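Local coordinates for ribonucleoside-diphosphate reductase, alpha chain (Actinobacillus ureae ATCC 25976, PDB 6DQX), which probably reduces ribonucleoside diphosphates to deoxyribonucleotides, as the catalytic subunit of a class Id ribonucleotide reductase, at residues N374-F377 and K378-E382; K514-D517 and Q518-I522; G396-E399 and I400-G403. One frame throughout, in Å; residues are numbered along the deposited sequence.

Interaction 1. Residues N374-F377 and K378-E382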
loop_
_atom_site.group_PDB
_atom_site.type_symbol
_atom_site.label_atom_id
_atom_site.label_comp_id
_atom_site.label_asym_id
_atom_site.label_seq_id
_atom_site.Cartn_x
_atom_site.Cartn_y
_atom_site.Cartn_z
ATOM N N ASN A 374 12.677 -22.917 -37.304
ATOM C CA ASN A 374 11.897 -22.200 -38.278
ATOM C C ASN A 374 10.581 -22.899 -38.609
ATOM O O ASN A 374 9.525 -22.255 -38.674
ATOM C CB ASN A 374 12.707 -21.989 -39.571
ATOM C CG ASN A 374 11.968 -21.145 -40.570
ATOM O OD1 ASN A 374 11.843 -19.933 -40.383
ATOM N ND2 ASN A 374 11.508 -21.763 -41.670
ATOM N N LEU A 375 10.648 -24.208 -38.848
ATOM C CA LEU A 375 9.486 -25.004 -39.230
ATOM C C LEU A 375 8.416 -24.982 -38.139
ATOM O O LEU A 375 7.251 -24.729 -38.401
ATOM C CB LEU A 375 9.906 -26.455 -39.483
ATOM C CG LEU A 375 8.758 -27.419 -39.775
ATOM C CD1 LEU A 375 7.979 -26.994 -41.024
ATOM C CD2 LEU A 375 9.310 -28.815 -39.894
ATOM N N ILE A 376 8.835 -25.279 -36.928
ATOM C CA ILE A 376 7.892 -25.368 -35.805
ATOM C C ILE A 376 7.177 -24.052 -35.550
ATOM O O ILE A 376 5.922 -24.003 -35.478
ATOM C CB ILE A 376 8.614 -25.868 -34.539
ATOM C CG1 ILE A 376 8.898 -27.370 -34.714
ATOM C CG2 ILE A 376 7.778 -25.615 -33.285
ATOM C CD1 ILE A 376 9.716 -28.002 -33.614
ATOM N N PHE A 377 7.952 -22.983 -35.449
ATOM C CA PHE A 377 7.354 -21.686 -35.086
ATOM C C PHE A 377 6.574 -21.046 -36.223
ATOM O O PHE A 377 5.568 -20.417 -35.982
ATOM C CB PHE A 377 8.389 -20.815 -34.430
ATOM C CG PHE A 377 8.732 -21.316 -33.066
ATOM C CD1 PHE A 377 7.909 -21.015 -31.976
ATOM C CD2 PHE A 377 9.799 -22.144 -32.871
ATOM C CE1 PHE A 377 8.213 -21.516 -30.734
ATOM C CE2 PHE A 377 10.088 -22.674 -31.647
ATOM C CZ PHE A 377 9.299 -22.329 -30.558
ATOM N N LYS A 378 6.978 -21.311 -37.470
ATOM C CA LYS A 378 6.175 -20.917 -38.614
ATOM C C LYS A 378 4.818 -21.613 -38.613
ATOM O O LYS A 378 3.770 -20.989 -38.905
ATOM C CB LYS A 378 6.940 -21.168 -39.936
ATOM C CG LYS A 378 6.193 -20.669 -41.187
ATOM C CD LYS A 378 7.074 -20.828 -42.439
ATOM C CE LYS A 378 6.452 -20.141 -43.648
ATOM N NZ LYS A 378 5.396 -20.986 -44.268
ATOM N N THR A 379 4.832 -22.910 -38.341
ATOM C CA THR A 379 3.611 -23.713 -38.299
ATOM C C THR A 379 2.669 -23.197 -37.213
ATOM O O THR A 379 1.465 -23.017 -37.435
ATOM C CB THR A 379 3.930 -25.190 -38.040
ATOM O OG1 THR A 379 4.804 -25.691 -39.079
ATOM C CG2 THR A 379 2.692 -26.030 -38.004
ATOM N N LEU A 380 3.236 -22.967 -36.045
ATOM C CA LEU A 380 2.416 -22.413 -34.930
ATOM C C LEU A 380 1.828 -21.034 -35.213
ATOM O O LEU A 380 0.652 -20.793 -34.926
ATOM C CB LEU A 380 3.217 -22.433 -33.640
ATOM C CG LEU A 380 3.320 -23.837 -33.027
ATOM C CD1 LEU A 380 4.290 -23.792 -31.850
ATOM C CD2 LEU A 380 1.970 -24.410 -32.641
ATOM N N GLN A 381 2.609 -20.148 -35.834
ATOM C CA GLN A 381 2.109 -18.814 -36.175
ATOM C C GLN A 381 0.891 -18.923 -37.104
ATOM O O GLN A 381 -0.124 -18.246 -36.913
ATOM C CB GLN A 381 3.190 -17.972 -36.831
ATOM C CG GLN A 381 2.749 -16.561 -37.199
ATOM C CD GLN A 381 3.674 -15.830 -38.148
ATOM O OE1 GLN A 381 4.090 -16.377 -39.193
ATOM N NE2 GLN A 381 3.944 -14.553 -37.840
ATOM N N GLU A 382 1.001 -19.806 -38.099
ATOM C CA GLU A 382 -0.060 -19.932 -39.100
ATOM C C GLU A 382 -1.331 -20.503 -38.513
ATOM O O GLU A 382 -2.437 -20.005 -38.783
ATOM C CB GLU A 382 0.428 -20.803 -40.274
ATOM C CG GLU A 382 1.477 -20.092 -41.116
ATOM C CD GLU A 382 2.177 -20.982 -42.145
ATOM O OE1 GLU A 382 1.925 -22.203 -42.165
ATOM O OE2 GLU A 382 3.018 -20.459 -42.927
#
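Thr379 sets OG1 beside its own backbone N, anti to the carbonyl carbon (chi1 -59°), which brings the hydroxyl to the carbonyl of Leu375 one helical turn earlier, while Leu375 holds CG opposite its N (chi1 175°) and runs alongside. Leu375 O therefore accepts twice: from Thr379 N and, at 2.7 Å, from Thr379 OG1, the two donors approaching opposite faces of the carbonyl plane. Threonine suits this place because it can return its hydroxyl to the helix backbone and still present a methyl group. CD1 of Leu375 packs 3.9 Å from Thr379 OG1. Lys378 N, Leu380 N and Gln381 N make the usual i to i+4 bonds on either side in sequence. On the buried side Ile376 and Leu380 lie side by side, CG2 to CD1 at 4.2 Å, and the same CG2 sits above the rim of one face of the Phe377 ring. Lys378 stretches out and bends only at its last torsion, bringing NZ 2.8 Å from Glu382 OE2 in a salt bridge on the syn side of the carboxylate, a classic i to i+4 pair on an exposed flank. Within helix 367-395 this turn faces Phe300 and Trp303 of helix 300-303, Trp353 and Tyr356 of helix 353-359, and, through Phe377, Arg512 of helix 502-513.

Interaction 2. Residues K514-D517 and Q518-I522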
loop_
_atom_site.group_PDB
_atom_site.type_symbol
_atom_site.label_atom_id
_atom_site.label_comp_id
_atom_site.label_asym_id
_atom_site.label_seq_id
_atom_site.Cartn_x
_atom_site.Cartn_y
_atom_site.Cartn_z
ATOM N N LYS A 514 10.417 -13.723 -35.340
ATOM C CA LYS A 514 9.559 -13.239 -36.421
ATOM C C LYS A 514 8.197 -13.922 -36.480
ATOM O O LYS A 514 7.243 -13.364 -37.053
ATOM C CB LYS A 514 10.251 -13.322 -37.795
ATOM C CG LYS A 514 10.393 -14.721 -38.364
ATOM C CD LYS A 514 11.141 -14.701 -39.694
ATOM C CE LYS A 514 12.633 -14.500 -39.497
ATOM N NZ LYS A 514 13.303 -15.659 -38.855
ATOM N N TYR A 515 8.087 -15.117 -35.887
ATOM C CA TYR A 515 6.838 -15.861 -35.847
ATOM C C TYR A 515 6.026 -15.709 -34.558
ATOM O O TYR A 515 5.006 -16.375 -34.408
ATOM C CB TYR A 515 7.150 -17.340 -36.004
ATOM C CG TYR A 515 7.883 -17.635 -37.273
ATOM C CD1 TYR A 515 7.285 -17.374 -38.488
ATOM C CD2 TYR A 515 9.169 -18.161 -37.263
ATOM C CE1 TYR A 515 7.955 -17.636 -39.692
ATOM C CE2 TYR A 515 9.853 -18.408 -38.463
ATOM C CZ TYR A 515 9.219 -18.172 -39.655
ATOM O OH TYR A 515 9.875 -18.418 -40.854
ATOM N N ILE A 516 6.479 -14.849 -33.646
ATOM C CA ILE A 516 5.888 -14.739 -32.289
ATOM C C ILE A 516 5.497 -13.286 -32.095
ATOM O O ILE A 516 6.345 -12.379 -32.114
ATOM C CB ILE A 516 6.907 -15.178 -31.207
ATOM C CG1 ILE A 516 7.235 -16.672 -31.336
ATOM C CG2 ILE A 516 6.364 -14.886 -29.794
ATOM C CD1 ILE A 516 8.487 -17.090 -30.583
ATOM N N ASP A 517 4.200 -13.049 -31.946
ATOM C CA ASP A 517 3.719 -11.678 -31.822
ATOM C C ASP A 517 3.958 -11.018 -30.439
ATOM O O ASP A 517 3.990 -9.791 -30.361
ATOM C CB ASP A 517 2.267 -11.518 -32.358
ATOM C CG ASP A 517 1.275 -12.494 -31.738
ATOM O OD1 ASP A 517 1.622 -13.173 -30.747
ATOM O OD2 ASP A 517 0.114 -12.570 -32.239
ATOM N N GLN A 518 4.128 -11.806 -29.386
ATOM C CA GLN A 518 4.620 -11.288 -28.112
ATOM C C GLN A 518 6.118 -11.591 -28.010
ATOM O O GLN A 518 6.884 -11.331 -28.969
ATOM C CB GLN A 518 3.791 -11.808 -26.940
ATOM C CG GLN A 518 2.289 -11.513 -27.011
ATOM C CD GLN A 518 1.654 -11.516 -25.625
ATOM O OE1 GLN A 518 2.038 -10.724 -24.758
ATOM N NE2 GLN A 518 0.738 -12.437 -25.390
ATOM N N GLY A 519 6.557 -12.102 -26.872
ATOM C CA GLY A 519 7.987 -12.287 -26.627
ATOM C C GLY A 519 8.347 -13.644 -26.127
ATOM O O GLY A 519 7.567 -14.628 -26.237
ATOM N N GLN A 520 9.559 -13.726 -25.573
ATOM C CA GLN A 520 10.104 -14.973 -25.148
ATOM C C GLN A 520 10.940 -14.802 -23.875
ATOM O O GLN A 520 11.776 -13.917 -23.828
ATOM C CB GLN A 520 11.052 -15.562 -26.236
ATOM C CG GLN A 520 10.464 -15.712 -27.614
ATOM C CD GLN A 520 11.546 -16.163 -28.582
ATOM O OE1 GLN A 520 12.127 -17.249 -28.396
ATOM N NE2 GLN A 520 11.883 -15.321 -29.550
ATOM N N SER A 521 10.690 -15.640 -22.867
ATOM C CA SER A 521 11.503 -15.626 -21.632
ATOM C C SER A 521 12.780 -16.381 -21.873
ATOM O O SER A 521 12.765 -17.606 -21.937
ATOM C CB SER A 521 10.749 -16.266 -20.459
ATOM O OG SER A 521 9.486 -15.662 -20.358
ATOM N N ILE A 522 13.863 -15.647 -22.033
ATOM C CA ILE A 522 15.122 -16.211 -22.411
ATOM C C ILE A 522 16.125 -16.020 -21.282
ATOM O O ILE A 522 16.575 -14.892 -21.009
ATOM C CB ILE A 522 15.628 -15.603 -23.725
ATOM C CG1 ILE A 522 14.625 -15.909 -24.848
ATOM C CG2 ILE A 522 17.066 -16.056 -24.022
ATOM C CD1 ILE A 522 14.506 -17.379 -25.274
#
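Van der Waals packing joins Ile516 to Gln520 across the bend: CD1 of the isoleucine meets CG and CD of the glutamine, each at 3.8 Å, and the two side chains cross at about a right angle. The other branch, CG2, rests 3.7 Å from Gln518 O, so both branches of this beta-branched residue touch the residues that follow. Before the bend, the CG methylene of Lys514 lies 3.6 Å above the centre of the Tyr515 ring, consistent with a CH-pi contact. Gln520 suits its place by offering Ile516 its CG methylene and the carbon of its amide while NE2 bonds to Gln513 OE1 and Ala509 O of the preceding helix. Polar contacts otherwise lead outward. Asp517 places CG between its backbone N and carbonyl carbon (chi1 54°); OD1 accepts from Met412 N and OD2 from Leu411 N. Buried Gln518 spans Met279 N and Leu346 O with its amide, and its carbonyl accepts from Lys548 NZ and Gln513 NE2. Backbone hydrogen bonds join Gln518 to Met412, Gly519 and Ser521 to Ile414, and Ile522 to Tyr551. The arrangement is an irregular helix-to-strand connection, running from helix 502-513 into strand 524-525 of the ribonucleotide reductase barrel domain.

Interaction 3. Residues G396-E399 and I400-G403; sequences GEPE and ILKG
The chain leaves helix 367-395 through Gly396 at positive phi (99°), runs extended through Glu397 and Pro398, then curls into a short turn at Glu399 and Ile400 in which Leu401 N bonds to Pro398 O at 2.9 Å and Lys402 N makes a weak bond to Glu399 O. Glu397 reaches across the curl. Its CG lies opposite the carbonyl carbon (chi1 -61°) and the chain then extends, so that CB and CD pass Leu401 O, the latter at 3.4 Å, and OE1 accepts from Gly403 N at 2.9 Å. This bond is nearly straight at the hydrogen (168°), though the N-H comes from above the carboxylate plane. OE2 takes Gly405 N, so one carboxylate receives two backbone N-H groups of the following loop, a role for which glutamate has both the length and the paired oxygens. The exit at Gly396, where glycine is the first residue to leave helical geometry, is a common way to end a helix, and here it opens the long connection to helix 418-423 in the barrel domain. Pro398 and Leu401 point the same way, CG to CD1 at 3.9 Å; the rigid, puckered ring gives the leucine methyl an apolar neighbour with little freedom to move. Leu401 also touches Val261 of helix 260-264, as does Ile400, which is buried against Arg342 and His343 as well. Exposed Glu399 extends outward to a salt bridge with Arg342.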
loop_
_atom_site.group_PDB
_atom_site.type_symbol
_atom_site.label_atom_id
_atom_site.label_comp_id
_atom_site.label_asym_id
_atom_site.label_seq_id
_atom_site.Cartn_x
_atom_site.Cartn_y
_atom_site.Cartn_z
ATOM N N GLY A 396 -17.328 -12.828 -33.074
ATOM C CA GLY A 396 -17.135 -11.380 -33.271
ATOM C C GLY A 396 -15.726 -10.896 -32.906
ATOM O O GLY A 396 -14.979 -11.587 -32.180
ATOM N N GLU A 397 -15.371 -9.723 -33.438
ATOM C CA GLU A 397 -14.101 -9.049 -33.158
ATOM C C GLU A 397 -14.318 -8.199 -31.918
ATOM O O GLU A 397 -15.346 -7.527 -31.781
ATOM C CB GLU A 397 -13.672 -8.139 -34.326
ATOM C CG GLU A 397 -13.453 -8.852 -35.647
ATOM C CD GLU A 397 -13.500 -7.936 -36.861
ATOM O OE1 GLU A 397 -14.258 -6.941 -36.863
ATOM O OE2 GLU A 397 -12.768 -8.212 -37.837
ATOM N N PRO A 398 -13.350 -8.202 -30.997
ATOM C CA PRO A 398 -13.483 -7.259 -29.900
ATOM C C PRO A 398 -13.172 -5.827 -30.397
ATOM O O PRO A 398 -12.655 -5.644 -31.503
ATOM C CB PRO A 398 -12.429 -7.755 -28.892
ATOM C CG PRO A 398 -11.379 -8.360 -29.751
ATOM C CD PRO A 398 -12.096 -8.976 -30.929
ATOM N N GLU A 399 -13.449 -4.843 -29.565
ATOM C CA GLU A 399 -13.407 -3.419 -29.972
ATOM C C GLU A 399 -12.104 -2.972 -30.636
ATOM O O GLU A 399 -12.142 -2.279 -31.630
ATOM C CB GLU A 399 -13.730 -2.529 -28.758
ATOM C CG GLU A 399 -13.782 -1.022 -29.021
ATOM C CD GLU A 399 -13.901 -0.206 -27.739
ATOM O OE1 GLU A 399 -14.553 -0.672 -26.782
ATOM O OE2 GLU A 399 -13.327 0.912 -27.686
ATOM N N ILE A 400 -10.945 -3.359 -30.078
ATOM C CA ILE A 400 -9.661 -2.956 -30.630
ATOM C C ILE A 400 -9.424 -3.528 -32.028
ATOM O O ILE A 400 -8.736 -2.934 -32.836
ATOM C CB ILE A 400 -8.506 -3.367 -29.634
ATOM C CG1 ILE A 400 -8.443 -2.356 -28.488
ATOM C CG2 ILE A 400 -7.163 -3.544 -30.293
ATOM C CD1 ILE A 400 -8.273 -0.893 -28.892
ATOM N N LEU A 401 -10.008 -4.680 -32.316
ATOM C CA LEU A 401 -9.832 -5.353 -33.584
ATOM C C LEU A 401 -10.994 -5.211 -34.592
ATOM O O LEU A 401 -11.041 -5.964 -35.562
ATOM C CB LEU A 401 -9.577 -6.840 -33.320
ATOM C CG LEU A 401 -8.219 -7.143 -32.671
ATOM C CD1 LEU A 401 -8.215 -8.553 -32.091
ATOM C CD2 LEU A 401 -7.111 -6.938 -33.671
ATOM N N LYS A 402 -11.925 -4.283 -34.369
ATOM C CA LYS A 402 -13.011 -4.081 -35.347
ATOM C C LYS A 402 -12.384 -3.813 -36.714
ATOM O O LYS A 402 -11.575 -2.885 -36.865
ATOM C CB LYS A 402 -13.923 -2.931 -34.926
ATOM C CG LYS A 402 -15.149 -2.761 -35.808
ATOM C CD LYS A 402 -16.121 -1.775 -35.175
ATOM C CE LYS A 402 -17.081 -1.195 -36.197
ATOM N NZ LYS A 402 -17.754 -0.017 -35.606
ATOM N N GLY A 403 -12.726 -4.657 -37.690
ATOM C CA GLY A 403 -12.219 -4.550 -39.062
ATOM C C GLY A 403 -10.887 -5.216 -39.332
ATOM O O GLY A 403 -10.418 -5.208 -40.469
#

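Along the chain the order is interaction 1, interaction 3, interaction 2. Interaction 1 lies within helix 367-395 and interaction 3 follows directly on its exit. The centres of interactions 1 and 3 are 25 Å apart, because much of the helix runs between them. Interaction 2 follows helix 502-513; its centre lies about 12 Å from that of interaction 1, and the two touch: Tyr515 OH lies 2.5 Å from Asn374 OD1, a probable hydrogen bond, and the tyrosine packs on Gln381. Interactions 2 and 3 are 23 Å apart between centres, without touching. Interaction 2 is the most central, about 9 Å from the chain's centre, and its Tyr515 contact ties helix 367-395 to the loop between helix 502-513 and strand 524-525, far on in the sequence.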